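Local coordinates for protein CurM Sulfotransferase (Moorea producta, PDB 4GBM) that probably transfers a sulfonate group from PAPS within the curacin biosynthetic pathway, as the sulfotransferase domain of a polyketide synthase, at residues 91-96 with 101-106. The protein carries 2 engineered substitutions. Residues are numbered along the deposited sequence; the frame is centred on the assembly and turned at random.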
loop_
_atom_site.group_PDB
_atom_site.type_symbol
_atom_site.label_atom_id
_atom_site.label_comp_id
_atom_site.label_asym_id
_atom_site.label_seq_id
_atom_site.Cartn_x
_atom_site.Cartn_y
_atom_site.Cartn_z
ATOM N N THR A 91 9.497 -6.079 -10.607
ATOM C CA THR A 91 9.204 -7.417 -10.105
ATOM C C THR A 91 9.795 -8.487 -11.019
ATOM O O THR A 91 10.533 -9.356 -10.554
ATOM C CB THR A 91 7.687 -7.627 -9.883
ATOM O OG1 THR A 91 7.271 -6.826 -8.772
ATOM C CG2 THR A 91 7.375 -9.084 -9.582
ATOM N N PHE A 92 9.495 -8.413 -12.317
ATOM C CA PHE A 92 10.045 -9.383 -13.261
ATOM C C PHE A 92 11.573 -9.305 -13.366
ATOM O O PHE A 92 12.234 -10.328 -13.553
ATOM C CB PHE A 92 9.380 -9.263 -14.641
ATOM C CG PHE A 92 7.993 -9.851 -14.703
ATOM C CD1 PHE A 92 7.778 -11.205 -14.442
ATOM C CD2 PHE A 92 6.902 -9.056 -15.038
ATOM C CE1 PHE A 92 6.496 -11.747 -14.501
ATOM C CE2 PHE A 92 5.615 -9.591 -15.099
ATOM C CZ PHE A 92 5.413 -10.935 -14.833
ATOM N N MET A 93 12.128 -8.103 -13.214
ATOM C CA MET A 93 13.587 -7.925 -13.171
ATOM C C MET A 93 14.225 -8.696 -12.021
ATOM O O MET A 93 15.235 -9.368 -12.214
ATOM C CB MET A 93 13.966 -6.453 -13.051
ATOM C CG MET A 93 13.583 -5.594 -14.231
ATOM S SD MET A 93 14.330 -3.975 -14.063
ATOM C CE MET A 93 12.983 -2.875 -14.457
ATOM N N GLU A 94 13.629 -8.591 -10.830
ATOM C CA GLU A 94 14.138 -9.270 -9.633
ATOM C C GLU A 94 14.014 -10.786 -9.738
ATOM O O GLU A 94 15.002 -11.513 -9.591
ATOM C CB GLU A 94 13.389 -8.797 -8.377
ATOM C CG GLU A 94 13.663 -7.364 -7.941
ATOM C CD GLU A 94 15.020 -7.168 -7.270
ATOM O OE1 GLU A 94 15.477 -6.008 -7.217
ATOM O OE2 GLU A 94 15.627 -8.158 -6.796
ATOM N N VAL A 95 12.791 -11.254 -9.993
ATOM C CA VAL A 95 12.471 -12.680 -9.923
ATOM C C VAL A 95 13.027 -13.492 -11.095
ATOM O O VAL A 95 13.220 -14.706 -10.976
ATOM C CB VAL A 95 10.942 -12.939 -9.733
ATOM C CG1 VAL A 95 10.434 -12.213 -8.495
ATOM C CG2 VAL A 95 10.144 -12.523 -10.963
ATOM N N LYS A 96 13.296 -12.819 -12.214
ATOM C CA LYS A 96 13.831 -13.486 -13.407
ATOM C C LYS A 96 15.246 -13.034 -13.782
ATOM O O LYS A 96 15.781 -13.449 -14.816
ATOM C CB LYS A 96 12.883 -13.289 -14.597
ATOM C CG LYS A 96 11.581 -14.076 -14.508
ATOM C CD LYS A 96 10.686 -13.828 -15.719
ATOM C CE LYS A 96 11.345 -14.261 -17.029
ATOM N NZ LYS A 96 11.873 -15.660 -17.013
ATOM N N THR A 101 14.848 -3.657 -20.189
ATOM C CA THR A 101 14.343 -3.846 -21.543
ATOM C C THR A 101 13.701 -5.228 -21.714
ATOM O O THR A 101 12.646 -5.344 -22.338
ATOM C CB THR A 101 15.439 -3.584 -22.607
ATOM O OG1 THR A 101 16.027 -2.298 -22.369
ATOM C CG2 THR A 101 14.849 -3.599 -24.016
ATOM N N ALA A 102 14.329 -6.264 -21.151
ATOM C CA ALA A 102 13.806 -7.629 -21.261
ATOM C C ALA A 102 12.528 -7.802 -20.444
ATOM O O ALA A 102 11.591 -8.477 -20.884
ATOM C CB ALA A 102 14.863 -8.661 -20.849
ATOM N N SER A 103 12.491 -7.183 -19.263
ATOM C CA SER A 103 11.296 -7.203 -18.420
ATOM C C SER A 103 10.125 -6.509 -19.126
ATOM O O SER A 103 9.006 -7.033 -19.147
ATOM C CB SER A 103 11.583 -6.548 -17.071
ATOM O OG SER A 103 10.461 -6.633 -16.211
ATOM N N GLN A 104 10.391 -5.351 -19.729
ATOM C CA GLN A 104 9.375 -4.642 -20.517
ATOM C C GLN A 104 8.854 -5.480 -21.698
ATOM O O GLN A 104 7.647 -5.493 -21.963
ATOM C CB GLN A 104 9.905 -3.295 -21.018
ATOM C CG GLN A 104 8.865 -2.492 -21.799
ATOM C CD GLN A 104 9.444 -1.293 -22.528
ATOM O OE1 GLN A 104 10.491 -1.376 -23.175
ATOM N NE2 GLN A 104 8.749 -0.169 -22.440
ATOM N N ALA A 105 9.762 -6.175 -22.384
ATOM C CA ALA A 105 9.408 -7.037 -23.518
ATOM C C ALA A 105 8.471 -8.165 -23.078
ATOM O O ALA A 105 7.523 -8.515 -23.792
ATOM C CB ALA A 105 10.666 -7.600 -24.179
ATOM N N LEU A 106 8.738 -8.723 -21.899
ATOM C CA LEU A 106 7.879 -9.762 -21.330
ATOM C C LEU A 106 6.478 -9.218 -21.031
ATOM O O LEU A 106 5.471 -9.831 -21.401
ATOM C CB LEU A 106 8.511 -10.355 -20.066
ATOM C CG LEU A 106 7.680 -11.346 -19.236
ATOM C CD1 LEU A 106 7.250 -12.556 -20.063
ATOM C CD2 LEU A 106 8.461 -11.784 -17.996
#
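F92 and S103 bring together two consecutive helices, 87-96 and 100-113, joined by a short link and steeply crossed, on the edge of the sulfotransferase domain, beside the edge strand 58-59 of the parallel sheet of this P-loop-related fold. Their CA atoms, 5.7 Å apart, mark the closest backbone register, and the helical axes pass at 8.9 Å with an angle of 110° between their N-to-C directions, so the chain turns sharply between the two helices.

Followed outward, F92 meets first S103, then L106. Its CB lies 3.2 Å from S103 OG, which is a packing contact: that hydroxyl is hydrogen-bonded to the backbone O of Q89, about one turn before F92 on the same helix, 87-96. The bond ties S103 to helix 87-96, and with OG anti to the backbone N (chi1 -176°) the hydroxyl reaches the neighbouring helix. From CG the ring begins to run beneath L106. CD2 of that leucine stands 3.8 Å from F92 CG and 3.7 Å from F92 CD1, then 4.0 Å from F92 CE1. This spread over one side of the ring, with the methyl 21° off the ring normal, identifies a CH-pi contact over the face, displaced toward the rim. Beyond the pair, I107 and L110 of helix 100-113 and L124 of helix 117-128 also touch F92, which places its buried ring among three helices.

Two further side chains complete the interface. M93 packs its CG against S103 CB, and its side chain lies about 6 Å from a bound zinc ion, too far to be a ligand. Exposed K96 adds its aliphatic part against L106, crossing it at about a right angle, so that the methyl covering the F92 ring also meets K96 CD, at 3.8 Å from L106 CD2.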